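Local coordinates for odorant binding protein ASP5 (Apis mellifera, PDB 3R72) that probably binds and carries small hydrophobic odorant molecules in the bee antenna, holding them in a cavity enclosed by disulfide-linked helices, at residues F63-I68 with Y105-C110; N14-C19 with G32-E37. All blocks are in the same frame, centred on the assembly; numbering follows the deposited sequence. Where two conformers were deposited one is given.

Interaction 1: residues F63-I68 with Y105-C110; sequences FDFDMI and YQYVQC. With NBB (N-butyl-benzenesulfonamide), chain B.
The ring of Tyr-107 meets three side chains of 63-68, the two rings of Phe-63 and Phe-65 joining it in an aromatic cluster that backs the ligand pocket of this helical PBP/GOBP-family protein, with Tyr-107 and Ile-68 lining the pocket. Tyr-107 CD1 lies over one face of the Phe-63 ring, off its centre; the two planes are inclined at 38°, so the rings meet obliquely, with Phe-63 CZ 3.5 Å from Tyr-107 CB. Phe-65 has Phe-63 CB over one face, while Tyr-107 CE1 comes in at its edge, 3.7 Å from Phe-65 CE1. C3 of the bound N-butyl-benzenesulfonamide lies at the edge of the tyrosine ring. With CG anti to the backbone N (chi1 -177°), Tyr-107 reaches from helix 100-114 toward Ile-68, which approaches from the opposite direction and places CD1 4.0 Å from Tyr-107 CZ. Replacing Tyr-107 with an alanine would probably open a gap between the two phenylalanines and the ligand's benzene ring, and leave Ile-68 without its partner across the contact. Helix 65-75 starts at Asp-64, the N-cap, whose OD1 accepts from Met-67 N at 3.0 Å. On the ligand side, Tyr-107 CE2 packs 3.8 Å from the ligand's C2.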
ATOM      1  N   PHE A  63      11.711  -2.429   2.056  1.00  8.50           N
ATOM      2  CA  PHE A  63      10.825  -2.696   0.937  1.00  8.24           C
ATOM      3  C   PHE A  63      11.387  -3.810   0.086  1.00  7.80           C
ATOM      4  O   PHE A  63      12.604  -3.945  -0.034  1.00 10.20           O
ATOM      5  CB  PHE A  63      10.656  -1.423   0.100  1.00  7.79           C
ATOM      6  CG  PHE A  63      10.030  -0.314   0.867  1.00  6.99           C
ATOM      7  CD1 PHE A  63       8.664  -0.287   1.080  1.00  7.39           C
ATOM      8  CD2 PHE A  63      10.807   0.631   1.491  1.00  8.00           C
ATOM      9  CE1 PHE A  63       8.081   0.683   1.854  1.00  7.25           C
ATOM     10  CE2 PHE A  63      10.221   1.613   2.274  1.00  8.21           C
ATOM     11  CZ  PHE A  63       8.869   1.640   2.455  1.00  7.62           C
ATOM     12  N   ASP A  64      10.496  -4.593  -0.502  1.00  7.31           N
ATOM     13  CA  ASP A  64      10.877  -5.567  -1.501  1.00  7.14           C
ATOM     14  C   ASP A  64      10.315  -5.059  -2.819  1.00  6.92           C
ATOM     15  O   ASP A  64       9.155  -5.307  -3.151  1.00  6.83           O
ATOM     16  CB  ASP A  64      10.358  -6.969  -1.149  1.00  8.16           C
ATOM     17  CG  ASP A  64      10.829  -8.011  -2.128  1.00  9.12           C
ATOM     18  OD1 ASP A  64      11.106  -7.630  -3.282  1.00  9.25           O
ATOM     19  OD2 ASP A  64      10.906  -9.204  -1.773  1.00 11.68           O
ATOM     20  N   PHE A  65      11.128  -4.298  -3.541  1.00  7.44           N
ATOM     21  CA  PHE A  65      10.639  -3.669  -4.758  1.00  7.27           C
ATOM     22  C   PHE A  65      10.378  -4.674  -5.868  1.00  7.48           C
ATOM     23  O   PHE A  65       9.478  -4.447  -6.669  1.00  8.30           O
ATOM     24  CB  PHE A  65      11.531  -2.515  -5.229  1.00  7.54           C
ATOM     25  CG  PHE A  65      11.547  -1.355  -4.280  1.00  7.80           C
ATOM     26  CD1 PHE A  65      10.407  -0.597  -4.062  1.00  8.63           C
ATOM     27  CD2 PHE A  65      12.694  -1.030  -3.575  1.00  9.73           C
ATOM     28  CE1 PHE A  65      10.432   0.454  -3.147  1.00  9.39           C
ATOM     29  CE2 PHE A  65      12.705   0.026  -2.677  1.00 10.44           C
ATOM     30  CZ  PHE A  65      11.586   0.748  -2.468  1.00 10.63           C
ATOM     31  N   ASP A  66      11.106  -5.790  -5.900  1.00  7.76           N
ATOM     32  CA  ASP A  66      10.771  -6.831  -6.878  1.00  8.25           C
ATOM     33  C   ASP A  66       9.341  -7.345  -6.633  1.00  8.09           C
ATOM     34  O   ASP A  66       8.586  -7.549  -7.581  1.00  8.46           O
ATOM     35  CB  ASP A  66      11.754  -8.018  -6.816  1.00  9.11           C
ATOM     36  CG  ASP A  66      13.146  -7.707  -7.361  1.00  9.58           C
ATOM     37  OD1 ASP A  66      13.396  -6.607  -7.906  1.00 10.49           O
ATOM     38  OD2 ASP A  66      13.997  -8.610  -7.240  1.00 10.42           O
ATOM     39  N   MET A  67       8.979  -7.527  -5.370  0.50  7.05           N
ATOM     40  CA  MET A  67       7.641  -8.007  -5.049  0.50  6.34           C
ATOM     41  C   MET A  67       6.574  -6.931  -5.243  0.50  6.26           C
ATOM     42  O   MET A  67       5.459  -7.248  -5.627  0.50  6.63           O
ATOM     43  CB  MET A  67       7.593  -8.562  -3.629  0.50  6.41           C
ATOM     44  CG  MET A  67       6.249  -9.161  -3.302  0.50  5.67           C
ATOM     45  SD  MET A  67       5.810 -10.580  -4.349  0.50  9.63           S
ATOM     46  CE  MET A  67       6.686 -11.882  -3.482  0.50 12.61           C
ATOM     47  N   ILE A  68       6.912  -5.661  -5.015  1.00  7.06           N
ATOM     48  CA  ILE A  68       5.986  -4.574  -5.329  1.00  6.71           C
ATOM     49  C   ILE A  68       5.633  -4.619  -6.820  1.00  6.93           C
ATOM     50  O   ILE A  68       4.455  -4.533  -7.183  1.00  7.34           O
ATOM     51  CB  ILE A  68       6.558  -3.209  -4.900  1.00  7.04           C
ATOM     52  CG1 ILE A  68       6.535  -3.125  -3.373  1.00  6.78           C
ATOM     53  CG2 ILE A  68       5.773  -2.065  -5.510  1.00  8.35           C
ATOM     54  CD1 ILE A  68       7.308  -1.985  -2.763  1.00  7.99           C
ATOM     55  N   TYR A 105       4.430   4.067   5.668  1.00  6.11           N
ATOM     56  CA  TYR A 105       3.457   5.136   5.515  1.00  5.80           C
ATOM     57  C   TYR A 105       3.948   6.207   4.541  1.00  6.13           C
ATOM     58  O   TYR A 105       3.185   6.708   3.720  1.00  6.30           O
ATOM     59  CB  TYR A 105       3.177   5.772   6.850  1.00  6.55           C
ATOM     60  CG  TYR A 105       1.954   6.659   6.965  1.00  6.41           C
ATOM     61  CD1 TYR A 105       0.678   6.179   6.725  1.00  6.26           C
ATOM     62  CD2 TYR A 105       2.070   7.963   7.423  1.00  7.47           C
ATOM     63  CE1 TYR A 105      -0.438   6.951   6.952  1.00  6.51           C
ATOM     64  CE2 TYR A 105       0.956   8.744   7.651  1.00  7.49           C
ATOM     65  CZ  TYR A 105      -0.289   8.229   7.403  1.00  6.46           C
ATOM     66  OH  TYR A 105      -1.425   8.941   7.639  1.00  8.02           O
ATOM     67  N   GLN A 106       5.229   6.554   4.626  1.00  5.87           N
ATOM     68  CA  GLN A 106       5.824   7.501   3.699  1.00  6.99           C
ATOM     69  C   GLN A 106       5.756   6.968   2.262  1.00  6.56           C
ATOM     70  O   GLN A 106       5.495   7.715   1.329  1.00  7.09           O
ATOM     71  CB  GLN A 106       7.274   7.793   4.088  1.00  7.43           C
ATOM     72  CG  GLN A 106       7.458   8.603   5.382  1.00  9.24           C
ATOM     73  CD  GLN A 106       8.809   8.380   6.024  1.00 10.34           C
ATOM     74  OE1 GLN A 106       9.767   7.996   5.353  1.00 11.41           O
ATOM     75  NE2 GLN A 106       8.890   8.592   7.337  1.00 13.27           N
ATOM     76  N   TYR A 107       6.010   5.678   2.074  1.00  6.01           N
ATOM     77  CA  TYR A 107       5.966   5.072   0.749  1.00  6.20           C
ATOM     78  C   TYR A 107       4.551   5.126   0.168  1.00  6.10           C
ATOM     79  O   TYR A 107       4.343   5.482  -0.995  1.00  6.34           O
ATOM     80  CB  TYR A 107       6.499   3.623   0.825  1.00  6.68           C
ATOM     81  CG  TYR A 107       6.541   2.981  -0.532  1.00  6.98           C
ATOM     82  CD1 TYR A 107       7.589   3.265  -1.398  1.00  8.47           C
ATOM     83  CD2 TYR A 107       5.540   2.154  -0.980  1.00  8.58           C
ATOM     84  CE1 TYR A 107       7.636   2.766  -2.674  1.00  8.71           C
ATOM     85  CE2 TYR A 107       5.592   1.633  -2.260  1.00  8.45           C
ATOM     86  CZ  TYR A 107       6.639   1.959  -3.102  1.00  8.50           C
ATOM     87  OH  TYR A 107       6.676   1.489  -4.382  1.00 11.31           O
ATOM     88  N   VAL A 108       3.567   4.796   0.994  1.00  5.99           N
ATOM     89  CA  VAL A 108       2.171   4.869   0.590  1.00  6.58           C
ATOM     90  C   VAL A 108       1.800   6.306   0.181  1.00  6.26           C
ATOM     91  O   VAL A 108       1.139   6.513  -0.825  1.00  6.72           O
ATOM     92  CB  VAL A 108       1.253   4.319   1.720  1.00  6.58           C
ATOM     93  CG1 VAL A 108      -0.213   4.583   1.400  1.00  7.51           C
ATOM     94  CG2 VAL A 108       1.519   2.831   1.912  1.00  7.77           C
ATOM     95  N   GLN A 109       2.237   7.292   0.953  1.00  6.77           N
ATOM     96  CA  GLN A 109       2.003   8.698   0.618  1.00  7.33           C
ATOM     97  C   GLN A 109       2.676   9.078  -0.700  1.00  6.98           C
ATOM     98  O   GLN A 109       2.112   9.852  -1.473  1.00  7.73           O
ATOM     99  CB  GLN A 109       2.506   9.612   1.724  1.00  7.90           C
ATOM    100  CG  GLN A 109       1.625   9.613   2.941  1.00  9.51           C
ATOM    101  CD  GLN A 109       2.280  10.310   4.101  1.00 11.99           C
ATOM    102  OE1 GLN A 109       3.062   9.706   4.846  1.00 15.65           O
ATOM    103  NE2 GLN A 109       1.984  11.581   4.255  1.00 12.78           N
ATOM    104  N   CYS A 110       3.861   8.551  -0.978  1.00  6.89           N
ATOM    105  CA  CYS A 110       4.513   8.815  -2.259  1.00  7.35           C
ATOM    106  C   CYS A 110       3.661   8.294  -3.407  1.00  6.85           C
ATOM    107  O   CYS A 110       3.466   8.971  -4.409  1.00  7.61           O
ATOM    108  CB  CYS A 110       5.902   8.186  -2.301  1.00  7.19           C
ATOM    109  SG  CYS A 110       6.775   8.479  -3.868  1.00  9.35           S
TER
HETATM  110  O1S NBB B   1       2.495  -2.747  -1.115  0.70  9.11           O
HETATM  111  S   NBB B   1       1.211  -2.509  -1.662  0.70  9.23           S
HETATM  112  O2S NBB B   1       0.101  -2.959  -0.866  0.70 11.35           O
HETATM  113  N10 NBB B   1       1.167  -3.258  -3.076  0.70  9.86           N
HETATM  114  C11 NBB B   1       2.174  -2.992  -4.080  1.00 11.94           C
HETATM  115  C12 NBB B   1       1.599  -3.028  -5.484  1.00 13.40           C
HETATM  116  C13 NBB B   1       0.656  -1.866  -5.796  1.00 14.28           C
HETATM  117  C14 NBB B   1       1.424  -0.568  -5.933  1.00 16.31           C
HETATM  118  C4  NBB B   1       1.046  -0.903  -1.947  0.70  8.06           C
HETATM  119  C5  NBB B   1      -0.168  -0.431  -2.450  0.70  9.06           C
HETATM  120  C6  NBB B   1      -0.357   0.932  -2.718  0.70  8.97           C
HETATM  121  C1  NBB B   1       0.653   1.852  -2.489  0.70  9.15           C
HETATM  122  C2  NBB B   1       1.850   1.412  -1.974  0.70  8.35           C
HETATM  123  C3  NBB B   1       2.052   0.059  -1.708  0.70  8.96           C

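Interaction 2: residues N14-C19 with G32-E37; sequences NMRKSC and GMRRGE
Arg-16 and Arg-34 meet through their guanidinium groups, and no hydrogen bond joins the two segments. Arg-16 NH2 sits over one face of the Arg-34 guanidinium, 3.4 Å from Arg-34 NH2 and 3.5 Å from Arg-34 CZ, with the two planes 39° apart. These NH2 atoms are two donors that cannot bond to each other, on like-charged groups; the acceptors around them probably make this tolerable. The chain of Arg-16 bends at chi3 (-66°), turning its guanidinium across the extended Arg-34. Salt bridges from Arg-16 NH1 to Glu-27 and Asp-31 probably offset much of the charge; across the turn, Arg-35 NE and Glu-37 OE2 make a long one of 3.7 Å. Hydrogen bonds to the C-terminal end hold both arginines: Arg-16 NE to Pro-122 O and Arg-34 NH2 to Phe-121 O. The tail so held brings Phe-120, Phe-121 and Pro-122 to the ligand pockets. Backbone bonds from Glu-37 N to Gly-32 O and Gly-36 N to Met-33 O form a Schellman motif that ends the helix, with Gly-36 (phi 80°) as C-prime residue. The contact thus joins helix 5-23 to the turn after helix 27-32, with Tyr-47 of helix 42-54 packed against Arg-16.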
ATOM      1  N   ASN A  14     -10.107  -8.818   2.908  1.00  8.99           N
ATOM      2  CA  ASN A  14      -9.726  -9.778   3.927  1.00 10.01           C
ATOM      3  C   ASN A  14      -8.420  -9.434   4.624  1.00  9.70           C
ATOM      4  O   ASN A  14      -8.288  -9.618   5.826  1.00 10.27           O
ATOM      5  CB  ASN A  14      -9.765 -11.191   3.365  1.00 11.20           C
ATOM      6  CG  ASN A  14     -11.181 -11.703   3.286  1.00 12.96           C
ATOM      7  OD1 ASN A  14     -11.868 -11.768   4.290  1.00 19.36           O
ATOM      8  ND2 ASN A  14     -11.635 -12.024   2.104  1.00 14.38           N
ATOM      9  N   MET A  15      -7.462  -8.890   3.891  1.00  8.86           N
ATOM     10  CA  MET A  15      -6.238  -8.366   4.507  1.00  9.22           C
ATOM     11  C   MET A  15      -6.548  -7.191   5.431  1.00  8.92           C
ATOM     12  O   MET A  15      -6.031  -7.105   6.549  1.00  9.80           O
ATOM     13  CB  MET A  15      -5.253  -7.934   3.433  1.00  9.17           C
ATOM     14  CG  MET A  15      -4.686  -9.108   2.661  1.00  9.81           C
ATOM     15  SD  MET A  15      -3.336  -8.668   1.565  1.00 12.39           S
ATOM     16  CE  MET A  15      -4.156  -7.534   0.511  1.00 13.54           C
ATOM     17  N   ARG A  16      -7.396  -6.282   4.969  1.00  8.52           N
ATOM     18  CA  ARG A  16      -7.802  -5.153   5.806  1.00  9.26           C
ATOM     19  C   ARG A  16      -8.409  -5.638   7.109  1.00 10.70           C
ATOM     20  O   ARG A  16      -8.042  -5.174   8.195  1.00 11.43           O
ATOM     21  CB  ARG A  16      -8.821  -4.265   5.092  1.00  9.61           C
ATOM     22  CG  ARG A  16      -9.438  -3.209   6.018  1.00 10.64           C
ATOM     23  CD  ARG A  16     -10.426  -2.307   5.352  1.00 12.78           C
ATOM     24  NE  ARG A  16      -9.811  -1.463   4.343  1.00 12.76           N
ATOM     25  CZ  ARG A  16     -10.386  -0.380   3.813  1.00 13.87           C
ATOM     26  NH1 ARG A  16     -11.603   0.006   4.188  1.00 16.57           N
ATOM     27  NH2 ARG A  16      -9.748   0.311   2.884  1.00 15.20           N
ATOM     28  N   LYS A  17      -9.368  -6.555   7.002  1.00 12.59           N
ATOM     29  CA  LYS A  17     -10.073  -7.089   8.160  1.00 15.21           C
ATOM     30  C   LYS A  17      -9.107  -7.562   9.205  1.00 15.01           C
ATOM     31  O   LYS A  17      -9.243  -7.239  10.396  1.00 15.71           O
ATOM     32  CB  LYS A  17     -10.915  -8.305   7.769  1.00 16.65           C
ATOM     33  CG  LYS A  17     -12.276  -8.013   7.211  1.00 22.50           C
ATOM     34  CD  LYS A  17     -13.250  -9.170   7.494  1.00 27.78           C
ATOM     35  CE  LYS A  17     -13.932  -9.638   6.230  1.00 30.79           C
ATOM     36  NZ  LYS A  17     -15.283 -10.180   6.498  1.00 30.29           N
ATOM     37  N   SER A  18      -8.147  -8.361   8.771  1.00 14.88           N
ATOM     38  CA  SER A  18      -7.116  -8.915   9.641  0.50 15.80           C
ATOM     39  C   SER A  18      -6.316  -7.813  10.317  1.00 15.24           C
ATOM     40  O   SER A  18      -6.166  -7.777  11.531  1.00 15.64           O
ATOM     41  CB  SER A  18      -6.165  -9.786   8.825  0.50 16.14           C
ATOM     42  OG  SER A  18      -5.119 -10.304   9.626  0.50 18.03           O
ATOM     43  N   CYS A  19      -5.775  -6.908   9.507  1.00 13.48           N
ATOM     44  CA  CYS A  19      -4.924  -5.849  10.054  1.00 12.66           C
ATOM     45  C   CYS A  19      -5.702  -4.835  10.931  1.00 13.61           C
ATOM     46  O   CYS A  19      -5.153  -4.331  11.917  1.00 14.02           O
ATOM     47  CB  CYS A  19      -4.148  -5.177   8.918  1.00 11.49           C
ATOM     48  SG  CYS A  19      -2.831  -6.197   8.181  1.00 11.19           S
ATOM     49  N   GLY A  32      -9.712   6.944   4.958  1.00  9.17           N
ATOM     50  CA  GLY A  32      -9.301   8.325   4.798  1.00  8.94           C
ATOM     51  C   GLY A  32      -8.107   8.505   3.881  1.00  7.95           C
ATOM     52  O   GLY A  32      -7.983   9.532   3.217  1.00  8.72           O
ATOM     53  N   MET A  33      -7.219   7.521   3.813  1.00  7.90           N
ATOM     54  CA  MET A  33      -6.038   7.647   2.957  1.00  8.53           C
ATOM     55  C   MET A  33      -6.410   7.877   1.485  1.00  9.56           C
ATOM     56  O   MET A  33      -5.762   8.673   0.796  1.00 10.23           O
ATOM     57  CB  MET A  33      -5.116   6.437   3.106  1.00  8.32           C
ATOM     58  CG  MET A  33      -4.494   6.325   4.502  1.00  8.26           C
ATOM     59  SD  MET A  33      -3.205   5.065   4.611  1.00  8.49           S
ATOM     60  CE  MET A  33      -4.164   3.552   4.440  1.00  9.45           C
ATOM     61  N   ARG A  34      -7.458   7.211   1.003  1.00 10.61           N
ATOM     62  CA  ARG A  34      -7.886   7.387  -0.381  1.00 12.82           C
ATOM     63  C   ARG A  34      -8.415   8.810  -0.641  1.00 12.68           C
ATOM     64  O   ARG A  34      -8.394   9.288  -1.794  1.00 13.49           O
ATOM     65  CB  ARG A  34      -8.918   6.320  -0.745  1.00 14.46           C
ATOM     66  CG  ARG A  34      -8.316   4.910  -0.879  1.00 19.89           C
ATOM     67  CD  ARG A  34      -9.378   3.831  -0.711  1.00 26.00           C
ATOM     68  NE  ARG A  34      -8.828   2.475  -0.631  1.00 29.86           N
ATOM     69  CZ  ARG A  34      -9.571   1.374  -0.495  1.00 32.97           C
ATOM     70  NH1 ARG A  34     -10.899   1.450  -0.426  1.00 34.91           N
ATOM     71  NH2 ARG A  34      -8.989   0.184  -0.428  1.00 33.31           N
ATOM     72  N   ARG A  35      -8.867   9.476   0.422  1.00 13.00           N
ATOM     73  CA  ARG A  35      -9.307  10.866   0.391  1.00 14.45           C
ATOM     74  C   ARG A  35      -8.132  11.834   0.608  1.00 13.49           C
ATOM     75  O   ARG A  35      -8.336  13.040   0.702  1.00 14.93           O
ATOM     76  CB  ARG A  35     -10.384  11.117   1.474  1.00 15.54           C
ATOM     77  CG  ARG A  35     -11.584  10.154   1.464  1.00 19.57           C
ATOM     78  CD  ARG A  35     -12.662  10.545   2.494  1.00 24.46           C
ATOM     79  NE  ARG A  35     -12.445   9.989   3.840  1.00 29.08           N
ATOM     80  CZ  ARG A  35     -12.886   8.799   4.274  1.00 33.23           C
ATOM     81  NH1 ARG A  35     -13.578   7.994   3.470  1.00 35.42           N
ATOM     82  NH2 ARG A  35     -12.633   8.398   5.533  1.00 32.56           N
ATOM     83  N   GLY A  36      -6.907  11.314   0.707  1.00 12.04           N
ATOM     84  CA  GLY A  36      -5.733  12.144   0.965  1.00 11.67           C
ATOM     85  C   GLY A  36      -5.556  12.541   2.424  1.00 10.81           C
ATOM     86  O   GLY A  36      -4.771  13.443   2.726  1.00 11.58           O
ATOM     87  N   GLU A  37      -6.267  11.866   3.328  1.00  9.01           N
ATOM     88  CA  GLU A  37      -6.130  12.115   4.759  1.00  8.58           C
ATOM     89  C   GLU A  37      -5.003  11.238   5.280  1.00  8.00           C
ATOM     90  O   GLU A  37      -5.163  10.025   5.407  1.00  7.99           O
ATOM     91  CB  GLU A  37      -7.449  11.825   5.473  1.00  8.71           C
ATOM     92  CG  GLU A  37      -8.596  12.682   4.964  1.00 10.99           C
ATOM     93  CD  GLU A  37      -9.954  12.338   5.565  1.00 12.77           C
ATOM     94  OE1 GLU A  37     -10.075  11.419   6.394  1.00 13.01           O
ATOM     95  OE2 GLU A  37     -10.933  13.021   5.200  1.00 17.15           O
TER

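How the interactions relate
From the N terminus, helix 5-23 comes first, and interaction 2 closes a short loop from it through helix 27-32 to the turn at 32-37. The chain then runs through helix 42-54 into the small antiparallel hairpin, and interaction 1 opens at the end of the hairpin's second strand; that loop closes at 105-110, after helix 81-91. The two loops follow in series, neither nesting nor crossing, and their contacts lie on opposite sides of the chain's centre, about 15 Å apart between centres. They meet where Tyr-105 CE1 packs 4.1 Å from Met-33 SD. Thus helix 100-114 is tied to the hairpin end and helix 65-75 by one contact, and abuts the turn held by the other.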